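Long-range contacts in lipoprotein (Mycoplasma mycoides subsp. capri, PDB 7ADK), which is a mycoplasma lipoprotein that probably acts as a peptidase, its DUF31 domain belonging to the PA clan of trypsin-like proteases: residues S449-K453 against L726-K730; Y531-F537 against K738-Y743; F507-I513 against Q807-I811; I455-S461 against K498-T504; P288-T294 against I420-M426. All blocks are in the same frame, centred on the assembly; numbering follows the deposited sequence.

Overall arrangement
Along the chain, contact 5 closes first. Contact 4 follows, nested inside the long loop closed by contact 1. Contacts 1 and 2 cross, and contact 2 is nested inside contact 3. All distances here run between contact centres. Contacts 4 and 5, 12 Å apart, reach the same antiparallel sheet. Contact 2 and strand 807-809 of contact 3 lie in the mixed sheet, 14 Å apart. Contact 1 joins the two groups: helix 449-452 packs on contact 5 (14 Å), and strand 727-730 pairs with the strand of contact 2 (11 Å). Contacts 2 and 4 are 26 Å apart. This plan is consistent with the two halves of a PA-clan peptidase, with H450 at their junction.

Contact 1. Residues S449-K453 against L726-K730; sequences SHVAK and LYSLK
The Y727 ring meets H450 CB, K453 CE and S449 OG, all at oblique angles. H450 CB is 4.0 Å from Y727 CE1. The H450 imidazole itself leads away from the tyrosine and carries V451 CG2 over one face, toward its rim. A further partner of the Y727 ring is F537, whose ring stacks with it. With CG anti to the backbone N (chi1 169°), Y727 reaches out from strand 727-730 to the start of helix 449-452. There its OH is hydrogen-bonded to S449 OG at 2.8 Å. S449 OG also bonds to H508 ND1, so two polar groups hold the serine oxygen. L729 CD2 lies 3.9 Å from the same S449 OG.

K453 runs past L729 in the opposite direction, with L729 CD1 3.7 Å from K453 CB. The K453 chain is extended beyond CG, which carries NZ to the strand backbone. K453 NZ donates to S728 O at 2.9 Å, nearly along the C=O axis (165°).

The contact packs helix 449-452, which follows strand 442-447 of the antiparallel sheet, on strand 727-730 of the mixed sheet. H450 ND1 is hydrogen-bonded to D539, and H450 also touches S759. This grouping is consistent with the His-Asp-Ser triad of PA-clan serine peptidases. The hydroxyls of buried S449 and of Y727 satisfy each other, while exposed K453 bonds to a strand carbonyl on the outer side.

Contact 2. Residues Y531-F537 against K738-Y743; sequences YNGAGIF and KKYFNY
F537 O accepts the shortest bond of this contact, from Y743 N at 2.8 Å. The bond is bent, with 138° at the hydrogen. Three straighter backbone bonds precede it: G535 N to K739 O, F741 N to G535 O, and F537 N to F741 O. Together they make strands 535-537 and 738-742 a parallel pair in the mixed sheet.

On one face, I536 CD1 lies 3.7 Å from Y743 CD2, and the two side chains run alongside each other. F741 shares this face. F741 CZ stands 3.7 Å from Y531 CG, over one face of the tyrosine ring. The planes are 71° apart, so the pair is T-shaped. On the other face, F537 crosses Y740 at about a right angle, with F537 CD2 3.6 Å from Y740 CB. The F537 ring also runs beside the N742 amide, with F537 CE2 3.4 Å from N742 ND2 and the planes 66° apart. F741 O lies at the edge of the F537 ring, near its plane.

K521 NZ donates to A534 O and Y531 O in the loop before the strand. The chemistry implies that backbone bonds set the register, while aromatic rings pack on both faces, with I536 and N742 beside them.

Contact 3. Residues F507-I513 against Q807-I811; sequences FHATDFI and QYDLI
F512 and Y808 form a T-shaped aromatic pair between a loop and strand 807-809 of the mixed sheet. Segment 507-513 begins at the end of strand 503-507 of the antiparallel sheet and runs on as loop, so the contact lies where the chain passes from one sheet toward the other. The edge of F512 points at the face of Y808. F512 CE1 sits over the centre of the tyrosine ring, 3.6 Å from Y808 CG. The planes are 58° apart, which leaves the T well short of square. F512 CG lies between the backbone N and the carbonyl carbon (chi1 66°), and this turns the ring to the strand.

I513 crosses Y808 at about a right angle, with I513 CD1 4.2 Å from Y808 CB. Y808 OH is hydrogen-bonded to L745 N, which holds the far end of the ring. L810 fits between the loop's side chains. L810 CD2 lies 4.0 Å from A509 CB and also over a face of the F512 ring.

F507 crosses L810 at about a right angle. F507 CE2 is 3.2 Å from L810 O, which lies oblique to the ring, and F507 CZ is 4.2 Å from L810 CB. Past Y808 the chain bends in an Asx turn, where I811 N donates to D809 OD1 at 2.9 Å.

Contact 4. Residues I455-S461 against K498-T504; sequences IKDGMVS and KLEDAVT
L499 and M459 make the tight part of this contact, and D457 and K498 make the open polar side. E500 spans both, its CG inside and its carboxylate outside. L499 CD2 packs on the 455-461 loop. It lies 3.5 Å from S461 CA and 3.7 Å from M459 SD. The L499 and M459 side chains cross at about a right angle. I455 and V503 cross likewise, with I455 CD1 4.0 Å from V503 CG1. I455 CG2 also rests 3.7 Å from E500 CG, so the glutamate CG packs against the isoleucine methyl.

The type I turn K456-M459 carries D457 on the exposed side and brings M459 back inside. K498 is exposed and folds back on itself at chi2 and chi3 (-63° and -65°). This brings K498 NZ to D457 O at 2.9 Å, a weak bond. The D457 carboxylate approaches E500 obliquely, with D457 OD2 3.2 Å from E500 OE1 and the two planes 66° apart. E500 OE2 forms a salt bridge with K732 NZ.

The loop and the 3-10 segment 499-501 thus flank strands of the antiparallel sheet, with I455 and M459 also touching Y292. If the two like-charged carboxylates are as near as modelled, one may be more easily protonated; the K732 salt bridge would partly offset this.

Contact 5. Residues P288-T294 against I420-M426; sequences PNEEYKT and ISESGTM
M426 reaches across the strand pair to P288 and E290. M426 CB lies 4.1 Å from P288 CG. Its CG lies beside the E290 carboxylate, 3.4 Å from E290 OE2. Its SD is 3.3 Å from E290 OE1. The chain bends at chi3 (-75°), so CE stays beside E290 OE1 and also meets P288 CG. M426 and E290 cross at about a right angle. E290 OE1 accepts a weak bond from Y292 OH.

Strands 289-293 and 421-425 are antiparallel, a pairing consistent with the first half of a PA-clan fold. The backbone bonds include Y292 N to E422 O at 2.9 Å and E422 N to Y292 O. At the two ends, M426 N donates to P288 O and T294 N to I420 O. E290 O is gripped twice, by G424 N at 3.1 Å and by S423 OG at 2.8 Å. The serine hydroxyl comes from above the carbonyl plane. S423 OG is anti to its own N (chi1 179°), and this points it back at the neighbouring strand.

E291 turns to the face of S423 and reaches K488 in a salt bridge. Strand 289-293 lies between strands 421-433 and 461-467 of the antiparallel sheet. On the face of E290 and E422, V451 of helix 449-452 packs against both glutamates, and strand 442-447 meets P288, E290 and M426 through F445 and T447.

Contact 1. Residues S449-K453 against L726-K730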
# COMPACT_ATOMS: atom_id res chain seq x y z
N SER B 449 20.08 16.09 13.05
CA SER B 449 20.60 15.94 14.41
C SER B 449 19.70 15.13 15.35
O SER B 449 20.19 14.28 16.09
CB SER B 449 20.89 17.31 15.02
OG SER B 449 21.72 17.18 16.13
N HIS B 450 18.38 15.27 15.28
CA HIS B 450 17.50 14.39 16.05
C HIS B 450 17.46 12.93 15.56
O HIS B 450 16.98 12.06 16.29
CB HIS B 450 16.10 14.97 16.21
CG HIS B 450 15.17 14.75 15.06
ND1 HIS B 450 14.83 15.67 14.10
CD2 HIS B 450 14.35 13.68 14.88
CE1 HIS B 450 13.83 15.17 13.38
NE2 HIS B 450 13.52 13.94 13.79
N VAL B 451 17.98 12.63 14.36
CA VAL B 451 18.18 11.25 13.88
C VAL B 451 19.55 10.75 14.31
O VAL B 451 19.65 9.65 14.85
CB VAL B 451 17.95 11.14 12.36
CG1 VAL B 451 18.36 9.78 11.78
CG2 VAL B 451 16.49 11.38 12.02
N ALA B 452 20.59 11.55 14.15
CA ALA B 452 21.95 11.18 14.52
C ALA B 452 22.14 10.95 16.04
O ALA B 452 22.99 10.15 16.43
CB ALA B 452 22.90 12.25 14.00
N LYS B 453 21.35 11.57 16.92
CA LYS B 453 21.33 11.29 18.37
C LYS B 453 20.80 9.89 18.75
O LYS B 453 20.95 9.49 19.90
CB LYS B 453 20.71 12.43 19.18
CG LYS B 453 19.19 12.48 19.34
CD LYS B 453 18.80 13.55 20.39
CE LYS B 453 17.30 13.56 20.73
NZ LYS B 453 17.00 14.36 21.94
N LEU B 726 11.55 22.76 23.84
CA LEU B 726 12.72 23.02 22.98
C LEU B 726 13.75 21.88 22.98
O LEU B 726 13.83 21.09 23.92
CB LEU B 726 13.34 24.41 23.22
CG LEU B 726 14.23 24.62 24.46
CD1 LEU B 726 15.18 25.78 24.23
CD2 LEU B 726 13.42 24.96 25.71
N TYR B 727 14.52 21.77 21.90
CA TYR B 727 15.35 20.62 21.58
C TYR B 727 16.57 20.44 22.50
O TYR B 727 17.39 21.34 22.62
CB TYR B 727 15.77 20.71 20.11
CG TYR B 727 16.84 19.74 19.69
CD1 TYR B 727 16.52 18.43 19.34
CD2 TYR B 727 18.17 20.19 19.63
CE1 TYR B 727 17.53 17.57 18.86
CE2 TYR B 727 19.18 19.34 19.14
CZ TYR B 727 18.86 18.04 18.74
OH TYR B 727 19.83 17.23 18.26
N SER B 728 16.72 19.26 23.08
CA SER B 728 17.88 18.85 23.88
C SER B 728 18.79 17.90 23.13
O SER B 728 18.33 16.90 22.56
CB SER B 728 17.44 18.16 25.17
OG SER B 728 16.69 19.04 25.96
N LEU B 729 20.10 18.13 23.19
CA LEU B 729 21.11 17.20 22.72
C LEU B 729 22.13 16.93 23.83
O LEU B 729 22.68 17.84 24.45
CB LEU B 729 21.73 17.75 21.43
CG LEU B 729 22.81 16.86 20.80
CD1 LEU B 729 22.27 15.51 20.37
CD2 LEU B 729 23.38 17.57 19.59
N LYS B 730 22.39 15.65 24.07
CA LYS B 730 23.40 15.17 25.01
C LYS B 730 24.79 15.30 24.39
O LYS B 730 25.06 14.73 23.35
CB LYS B 730 23.04 13.73 25.42
CG LYS B 730 23.70 13.23 26.70
CD LYS B 730 23.06 11.97 27.22
CE LYS B 730 23.62 11.54 28.57
NZ LYS B 730 22.86 10.45 29.19

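Contact 2. Residues Y531-F537 against K738-Y743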
# COMPACT_ATOMS: atom_id res chain seq x y z
N TYR B 531 15.21 30.87 29.68
CA TYR B 531 16.04 30.21 28.66
C TYR B 531 17.55 30.48 28.81
O TYR B 531 18.28 30.67 27.84
CB TYR B 531 15.48 30.56 27.28
CG TYR B 531 14.02 30.21 27.14
CD1 TYR B 531 13.62 28.87 27.14
CD2 TYR B 531 13.05 31.23 27.04
CE1 TYR B 531 12.26 28.54 27.06
CE2 TYR B 531 11.69 30.91 26.94
CZ TYR B 531 11.29 29.55 26.95
OH TYR B 531 9.98 29.23 26.86
N ASN B 532 18.01 30.53 30.07
CA ASN B 532 19.41 30.62 30.43
C ASN B 532 20.19 29.39 29.93
O ASN B 532 19.69 28.27 29.94
CB ASN B 532 19.51 30.77 31.96
CG ASN B 532 20.92 31.03 32.44
OD1 ASN B 532 21.69 31.77 31.85
ND2 ASN B 532 21.32 30.42 33.51
N GLY B 533 21.42 29.59 29.46
CA GLY B 533 22.31 28.55 28.96
C GLY B 533 21.94 27.94 27.60
O GLY B 533 22.84 27.49 26.89
N ALA B 534 20.67 27.96 27.20
CA ALA B 534 20.19 27.47 25.91
C ALA B 534 20.88 28.15 24.72
O ALA B 534 21.03 29.38 24.71
CB ALA B 534 18.68 27.63 25.83
N GLY B 535 21.29 27.38 23.72
CA GLY B 535 21.96 27.84 22.52
C GLY B 535 21.05 27.90 21.29
O GLY B 535 19.83 27.96 21.38
N ILE B 536 21.67 27.87 20.12
CA ILE B 536 21.01 27.81 18.82
C ILE B 536 21.57 26.65 18.01
O ILE B 536 22.75 26.35 18.11
CB ILE B 536 21.14 29.13 18.03
CG1 ILE B 536 22.60 29.58 17.77
CG2 ILE B 536 20.37 30.25 18.72
CD1 ILE B 536 23.12 29.21 16.39
N PHE B 537 20.76 26.02 17.16
CA PHE B 537 21.22 24.99 16.24
C PHE B 537 20.40 24.98 14.95
O PHE B 537 19.32 25.56 14.87
CB PHE B 537 21.24 23.62 16.95
CG PHE B 537 19.96 22.83 16.88
CD1 PHE B 537 19.93 21.57 16.27
CD2 PHE B 537 18.77 23.36 17.40
CE1 PHE B 537 18.72 20.87 16.16
CE2 PHE B 537 17.56 22.66 17.28
CZ PHE B 537 17.54 21.42 16.65
N LYS B 738 22.35 19.85 26.78
CA LYS B 738 22.16 21.27 26.50
C LYS B 738 20.96 21.47 25.58
O LYS B 738 20.70 20.63 24.71
CB LYS B 738 23.47 21.86 25.96
CG LYS B 738 23.40 23.37 25.74
CD LYS B 738 24.79 23.92 25.43
CE LYS B 738 24.71 25.40 25.07
NZ LYS B 738 26.02 25.97 24.82
N LYS B 739 20.19 22.53 25.82
CA LYS B 739 18.99 22.93 25.07
C LYS B 739 19.34 23.91 23.96
O LYS B 739 20.22 24.74 24.15
CB LYS B 739 17.94 23.54 26.01
CG LYS B 739 17.50 22.60 27.14
CD LYS B 739 16.46 23.24 28.06
CE LYS B 739 16.30 22.42 29.34
NZ LYS B 739 15.28 22.97 30.24
N TYR B 740 18.65 23.87 22.82
CA TYR B 740 18.92 24.74 21.68
C TYR B 740 17.64 25.15 20.93
O TYR B 740 16.78 24.33 20.67
CB TYR B 740 19.87 24.04 20.71
CG TYR B 740 21.18 23.47 21.23
CD1 TYR B 740 22.38 24.17 21.04
CD2 TYR B 740 21.22 22.20 21.82
CE1 TYR B 740 23.61 23.62 21.45
CE2 TYR B 740 22.44 21.64 22.23
CZ TYR B 740 23.64 22.34 22.03
OH TYR B 740 24.84 21.79 22.36
N PHE B 741 17.52 26.42 20.57
CA PHE B 741 16.49 26.90 19.64
C PHE B 741 16.86 26.61 18.17
O PHE B 741 18.01 26.71 17.78
CB PHE B 741 16.29 28.41 19.78
CG PHE B 741 15.73 28.83 21.12
CD1 PHE B 741 14.37 28.65 21.39
CD2 PHE B 741 16.58 29.38 22.09
CE1 PHE B 741 13.84 29.04 22.62
CE2 PHE B 741 16.04 29.77 23.33
CZ PHE B 741 14.68 29.61 23.59
N ASN B 742 15.86 26.37 17.33
CA ASN B 742 16.05 26.27 15.88
C ASN B 742 16.42 27.64 15.27
O ASN B 742 15.79 28.66 15.51
CB ASN B 742 14.77 25.71 15.24
CG ASN B 742 14.73 24.20 15.10
OD1 ASN B 742 14.95 23.67 14.03
ND2 ASN B 742 14.42 23.47 16.13
N TYR B 743 17.45 27.65 14.42
CA TYR B 743 18.06 28.81 13.80
C TYR B 743 18.54 28.54 12.36
O TYR B 743 18.82 27.40 11.98
CB TYR B 743 19.22 29.26 14.69
CG TYR B 743 20.03 30.40 14.11
CD1 TYR B 743 19.57 31.72 14.18
CD2 TYR B 743 21.20 30.12 13.39
CE1 TYR B 743 20.27 32.76 13.55
CE2 TYR B 743 21.90 31.14 12.75
CZ TYR B 743 21.44 32.47 12.84
OH TYR B 743 22.18 33.46 12.30

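Contact 3. Residues F507-I513 against Q807-I811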
# COMPACT_ATOMS: atom_id res chain seq x y z
N PHE B 507 29.79 15.67 13.03
CA PHE B 507 29.41 17.08 13.07
C PHE B 507 27.93 17.19 13.44
O PHE B 507 27.14 16.38 12.98
CB PHE B 507 29.75 17.72 11.72
CG PHE B 507 29.42 19.19 11.56
CD1 PHE B 507 29.87 20.13 12.50
CD2 PHE B 507 28.63 19.63 10.48
CE1 PHE B 507 29.51 21.48 12.39
CE2 PHE B 507 28.30 20.99 10.36
CZ PHE B 507 28.72 21.91 11.32
N HIS B 508 27.55 18.16 14.28
CA HIS B 508 26.18 18.31 14.81
C HIS B 508 25.54 19.69 14.57
O HIS B 508 24.43 19.91 15.05
CB HIS B 508 26.16 17.93 16.30
CG HIS B 508 25.67 16.56 16.61
ND1 HIS B 508 24.38 16.12 16.49
CD2 HIS B 508 26.39 15.55 17.16
CE1 HIS B 508 24.32 14.88 16.97
NE2 HIS B 508 25.53 14.52 17.38
N ALA B 509 26.22 20.63 13.90
CA ALA B 509 25.68 21.97 13.60
C ALA B 509 25.06 22.71 14.81
O ALA B 509 24.09 23.45 14.68
CB ALA B 509 24.74 21.93 12.39
N THR B 510 25.64 22.54 16.00
CA THR B 510 25.25 23.24 17.23
C THR B 510 26.08 24.51 17.40
O THR B 510 27.30 24.51 17.29
CB THR B 510 25.42 22.36 18.46
OG1 THR B 510 26.68 21.72 18.48
CG2 THR B 510 24.33 21.31 18.56
N ASP B 511 25.40 25.61 17.71
CA ASP B 511 26.00 26.87 18.16
C ASP B 511 27.08 27.45 17.22
O ASP B 511 28.02 28.12 17.62
CB ASP B 511 26.41 26.74 19.62
CG ASP B 511 26.22 28.02 20.42
OD1 ASP B 511 25.46 28.91 20.03
OD2 ASP B 511 26.85 28.15 21.48
N PHE B 512 26.88 27.23 15.92
CA PHE B 512 27.81 27.54 14.84
C PHE B 512 27.99 29.03 14.51
O PHE B 512 28.84 29.36 13.68
CB PHE B 512 27.39 26.74 13.60
CG PHE B 512 26.05 27.15 13.03
CD1 PHE B 512 25.96 28.20 12.11
CD2 PHE B 512 24.89 26.47 13.43
CE1 PHE B 512 24.72 28.54 11.56
CE2 PHE B 512 23.65 26.83 12.89
CZ PHE B 512 23.56 27.86 11.94
N ILE B 513 27.25 29.93 15.14
CA ILE B 513 27.38 31.40 15.03
C ILE B 513 28.19 32.02 16.19
O ILE B 513 28.58 33.18 16.10
CB ILE B 513 25.96 32.01 14.92
CG1 ILE B 513 25.20 31.54 13.67
CG2 ILE B 513 25.92 33.54 14.94
CD1 ILE B 513 25.88 31.81 12.32
N GLN B 807 25.42 35.24 7.98
CA GLN B 807 26.05 34.63 6.81
C GLN B 807 26.97 33.49 7.23
O GLN B 807 27.90 33.67 8.01
CB GLN B 807 26.80 35.73 6.05
CG GLN B 807 27.51 35.20 4.80
CD GLN B 807 28.56 36.18 4.33
OE1 GLN B 807 29.71 36.07 4.71
NE2 GLN B 807 28.21 37.17 3.56
N TYR B 808 26.72 32.30 6.70
CA TYR B 808 27.39 31.08 7.11
C TYR B 808 27.38 30.02 6.01
O TYR B 808 26.49 29.97 5.17
CB TYR B 808 26.74 30.55 8.41
CG TYR B 808 25.34 29.99 8.31
CD1 TYR B 808 24.22 30.79 8.60
CD2 TYR B 808 25.15 28.65 7.97
CE1 TYR B 808 22.93 30.26 8.52
CE2 TYR B 808 23.87 28.11 7.87
CZ TYR B 808 22.75 28.92 8.13
OH TYR B 808 21.50 28.42 7.97
N ASP B 809 28.34 29.11 6.06
CA ASP B 809 28.31 27.85 5.33
C ASP B 809 28.77 26.74 6.27
O ASP B 809 29.89 26.78 6.77
CB ASP B 809 29.17 27.99 4.07
CG ASP B 809 29.10 26.79 3.13
OD1 ASP B 809 28.96 25.65 3.62
OD2 ASP B 809 29.21 27.01 1.91
N LEU B 810 27.89 25.78 6.57
CA LEU B 810 28.17 24.71 7.52
C LEU B 810 28.77 23.43 6.88
O LEU B 810 29.06 22.48 7.59
CB LEU B 810 27.04 24.53 8.55
CG LEU B 810 25.59 24.46 8.07
CD1 LEU B 810 25.36 23.21 7.26
CD2 LEU B 810 24.64 24.49 9.26
N ILE B 811 29.09 23.47 5.58
CA ILE B 811 29.91 22.48 4.88
C ILE B 811 31.34 23.01 4.66
O ILE B 811 32.30 22.32 4.96
CB ILE B 811 29.23 22.04 3.57
CG1 ILE B 811 27.82 21.47 3.79
CG2 ILE B 811 30.08 21.07 2.75
CD1 ILE B 811 27.74 20.13 4.50

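Contact 4. Residues I455-S461 against K498-T504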
# COMPACT_ATOMS: atom_id res chain seq x y z
N ILE B 455 22.37 7.34 17.70
CA ILE B 455 23.65 6.68 17.93
C ILE B 455 24.00 6.79 19.43
O ILE B 455 24.50 7.81 19.88
CB ILE B 455 24.76 7.21 17.00
CG1 ILE B 455 24.39 7.14 15.50
CG2 ILE B 455 26.05 6.43 17.20
CD1 ILE B 455 25.34 7.88 14.59
N LYS B 456 23.70 5.74 20.20
CA LYS B 456 23.89 5.60 21.66
C LYS B 456 24.82 4.43 22.00
O LYS B 456 24.93 3.48 21.21
CB LYS B 456 22.54 5.39 22.35
CG LYS B 456 21.54 6.53 22.17
CD LYS B 456 20.34 6.30 23.08
CE LYS B 456 19.30 7.39 22.98
NZ LYS B 456 18.22 7.24 23.93
N ASP B 457 25.47 4.44 23.16
CA ASP B 457 26.42 3.36 23.50
C ASP B 457 25.77 1.99 23.76
O ASP B 457 26.40 0.95 23.56
CB ASP B 457 27.31 3.74 24.69
CG ASP B 457 28.14 5.01 24.47
OD1 ASP B 457 27.56 6.11 24.38
OD2 ASP B 457 29.39 4.91 24.47
N GLY B 458 24.50 1.93 24.17
CA GLY B 458 23.77 0.69 24.41
C GLY B 458 23.24 -0.02 23.16
O GLY B 458 22.43 -0.93 23.26
N MET B 459 23.65 0.40 21.96
CA MET B 459 23.06 -0.03 20.69
C MET B 459 23.36 -1.50 20.33
O MET B 459 24.50 -1.93 20.41
CB MET B 459 23.52 0.92 19.59
CG MET B 459 22.79 0.74 18.27
SD MET B 459 23.63 1.49 16.87
CE MET B 459 23.72 3.18 17.39
N VAL B 460 22.34 -2.25 19.91
CA VAL B 460 22.44 -3.68 19.58
C VAL B 460 22.58 -3.95 18.08
O VAL B 460 23.18 -4.96 17.72
CB VAL B 460 21.29 -4.50 20.17
CG1 VAL B 460 21.36 -4.48 21.69
CG2 VAL B 460 19.90 -4.09 19.72
N SER B 461 22.06 -3.08 17.22
CA SER B 461 22.24 -3.19 15.77
C SER B 461 22.04 -1.87 15.02
O SER B 461 21.38 -0.96 15.51
CB SER B 461 21.36 -4.29 15.16
OG SER B 461 19.99 -3.95 15.33
N LYS B 498 31.91 -2.47 20.60
CA LYS B 498 30.78 -1.53 20.64
C LYS B 498 30.47 -1.00 19.24
O LYS B 498 31.36 -0.80 18.42
CB LYS B 498 31.08 -0.40 21.64
CG LYS B 498 31.36 -0.85 23.09
CD LYS B 498 30.21 -1.57 23.81
CE LYS B 498 29.01 -0.65 24.02
NZ LYS B 498 27.88 -1.32 24.69
N LEU B 499 29.20 -0.75 18.94
CA LEU B 499 28.78 -0.31 17.60
C LEU B 499 29.19 1.15 17.30
O LEU B 499 29.52 1.47 16.16
CB LEU B 499 27.28 -0.62 17.46
CG LEU B 499 26.76 -0.97 16.06
CD1 LEU B 499 27.62 -1.96 15.27
CD2 LEU B 499 25.41 -1.67 16.20
N GLU B 500 29.35 1.99 18.33
CA GLU B 500 30.02 3.29 18.23
C GLU B 500 31.52 3.26 17.90
O GLU B 500 32.07 4.27 17.47
CB GLU B 500 29.82 4.18 19.47
CG GLU B 500 28.48 4.92 19.51
CD GLU B 500 28.53 6.14 20.45
OE1 GLU B 500 29.20 6.10 21.48
OE2 GLU B 500 28.01 7.21 20.11
N ASP B 501 32.22 2.13 18.05
CA ASP B 501 33.61 2.05 17.59
C ASP B 501 33.74 2.13 16.06
O ASP B 501 34.83 2.39 15.56
CB ASP B 501 34.29 0.78 18.12
CG ASP B 501 34.26 0.61 19.64
OD1 ASP B 501 34.20 1.62 20.36
OD2 ASP B 501 34.34 -0.55 20.11
N ALA B 502 32.65 1.90 15.32
CA ALA B 502 32.63 1.82 13.85
C ALA B 502 31.68 2.84 13.18
O ALA B 502 31.86 3.17 12.01
CB ALA B 502 32.26 0.39 13.50
N VAL B 503 30.64 3.31 13.89
CA VAL B 503 29.67 4.33 13.43
C VAL B 503 29.64 5.52 14.38
O VAL B 503 29.34 5.35 15.56
CB VAL B 503 28.27 3.72 13.28
CG1 VAL B 503 27.23 4.75 12.86
CG2 VAL B 503 28.25 2.62 12.23
N THR B 504 29.89 6.74 13.89
CA THR B 504 30.12 7.93 14.74
C THR B 504 29.41 9.16 14.18
O THR B 504 29.57 9.47 13.01
CB THR B 504 31.63 8.21 14.85
OG1 THR B 504 32.35 7.11 15.37
CG2 THR B 504 31.97 9.40 15.73

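Contact 5. Residues P288-T294 against I420-M426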
# COMPACT_ATOMS: atom_id res chain seq x y z
N PRO B 288 20.32 5.23 2.19
CA PRO B 288 19.85 4.42 3.26
C PRO B 288 18.67 5.02 4.02
O PRO B 288 18.74 6.11 4.60
CB PRO B 288 21.06 4.22 4.15
CG PRO B 288 21.98 5.39 3.88
CD PRO B 288 21.29 6.15 2.75
N ASN B 289 17.59 4.27 4.02
CA ASN B 289 16.64 4.28 5.10
C ASN B 289 17.42 3.59 6.22
O ASN B 289 17.90 2.47 6.03
CB ASN B 289 15.45 3.43 4.64
CG ASN B 289 14.39 3.20 5.68
OD1 ASN B 289 14.37 3.79 6.74
ND2 ASN B 289 13.45 2.34 5.40
N GLU B 290 17.68 4.27 7.33
CA GLU B 290 18.54 3.73 8.39
C GLU B 290 17.80 3.54 9.70
O GLU B 290 16.87 4.29 10.03
CB GLU B 290 19.83 4.56 8.53
CG GLU B 290 19.55 6.04 8.88
CD GLU B 290 20.63 6.72 9.72
OE1 GLU B 290 21.70 6.11 9.97
OE2 GLU B 290 20.39 7.87 10.16
N GLU B 291 18.24 2.54 10.46
CA GLU B 291 17.71 2.14 11.76
C GLU B 291 18.86 2.01 12.78
O GLU B 291 19.88 1.39 12.48
CB GLU B 291 16.95 0.81 11.67
CG GLU B 291 15.74 0.76 10.71
CD GLU B 291 15.99 -0.06 9.42
OE1 GLU B 291 16.93 0.23 8.66
OE2 GLU B 291 15.21 -1.01 9.14
N TYR B 292 18.66 2.51 13.99
CA TYR B 292 19.50 2.24 15.15
C TYR B 292 18.66 1.59 16.26
O TYR B 292 17.70 2.20 16.71
CB TYR B 292 20.11 3.54 15.68
CG TYR B 292 21.00 4.28 14.71
CD1 TYR B 292 22.21 3.69 14.33
CD2 TYR B 292 20.61 5.52 14.18
CE1 TYR B 292 23.07 4.33 13.44
CE2 TYR B 292 21.47 6.15 13.24
CZ TYR B 292 22.69 5.56 12.88
OH TYR B 292 23.47 6.11 11.92
N LYS B 293 19.00 0.38 16.69
CA LYS B 293 18.21 -0.37 17.67
C LYS B 293 18.90 -0.39 19.03
O LYS B 293 20.08 -0.73 19.12
CB LYS B 293 17.90 -1.76 17.09
CG LYS B 293 16.47 -2.20 17.44
CD LYS B 293 16.12 -3.59 16.87
CE LYS B 293 14.62 -3.88 17.01
NZ LYS B 293 14.31 -5.33 16.89
N THR B 294 18.20 0.01 20.08
CA THR B 294 18.77 0.26 21.43
C THR B 294 18.49 -0.84 22.46
O THR B 294 19.13 -0.85 23.50
CB THR B 294 18.25 1.60 21.99
OG1 THR B 294 16.85 1.62 21.88
CG2 THR B 294 18.82 2.78 21.24
N ILE B 420 13.38 -1.16 20.61
CA ILE B 420 12.85 -0.01 19.87
C ILE B 420 13.92 0.57 18.94
O ILE B 420 15.12 0.34 19.12
CB ILE B 420 12.21 1.01 20.84
CG1 ILE B 420 11.00 1.70 20.21
CG2 ILE B 420 13.22 2.03 21.38
CD1 ILE B 420 10.04 2.32 21.20
N SER B 421 13.48 1.23 17.86
CA SER B 421 14.36 1.81 16.83
C SER B 421 14.25 3.33 16.77
O SER B 421 13.16 3.88 16.60
CB SER B 421 14.04 1.26 15.43
OG SER B 421 14.02 -0.15 15.40
N GLU B 422 15.38 4.03 16.79
CA GLU B 422 15.45 5.32 16.09
C GLU B 422 15.55 5.02 14.59
O GLU B 422 16.33 4.15 14.19
CB GLU B 422 16.63 6.14 16.60
CG GLU B 422 16.79 7.49 15.87
CD GLU B 422 15.52 8.34 15.86
OE1 GLU B 422 14.93 8.51 16.94
OE2 GLU B 422 15.09 8.78 14.77
N SER B 423 14.78 5.69 13.73
CA SER B 423 14.90 5.52 12.28
C SER B 423 14.63 6.81 11.51
O SER B 423 13.71 7.57 11.81
CB SER B 423 14.02 4.38 11.79
OG SER B 423 14.14 4.26 10.39
N GLY B 424 15.44 7.04 10.49
CA GLY B 424 15.46 8.29 9.74
C GLY B 424 15.97 8.09 8.33
O GLY B 424 15.75 7.04 7.72
N THR B 425 16.60 9.10 7.74
CA THR B 425 17.17 8.96 6.40
C THR B 425 18.50 9.70 6.28
O THR B 425 18.77 10.65 7.02
CB THR B 425 16.16 9.42 5.35
OG1 THR B 425 14.97 8.69 5.49
CG2 THR B 425 16.62 9.17 3.92
N MET B 426 19.35 9.25 5.38
CA MET B 426 20.64 9.85 5.07
C MET B 426 20.90 9.88 3.57
O MET B 426 20.29 9.15 2.79
CB MET B 426 21.82 9.09 5.70
CG MET B 426 21.62 8.63 7.13
SD MET B 426 23.14 8.30 8.04
CE MET B 426 23.67 6.70 7.35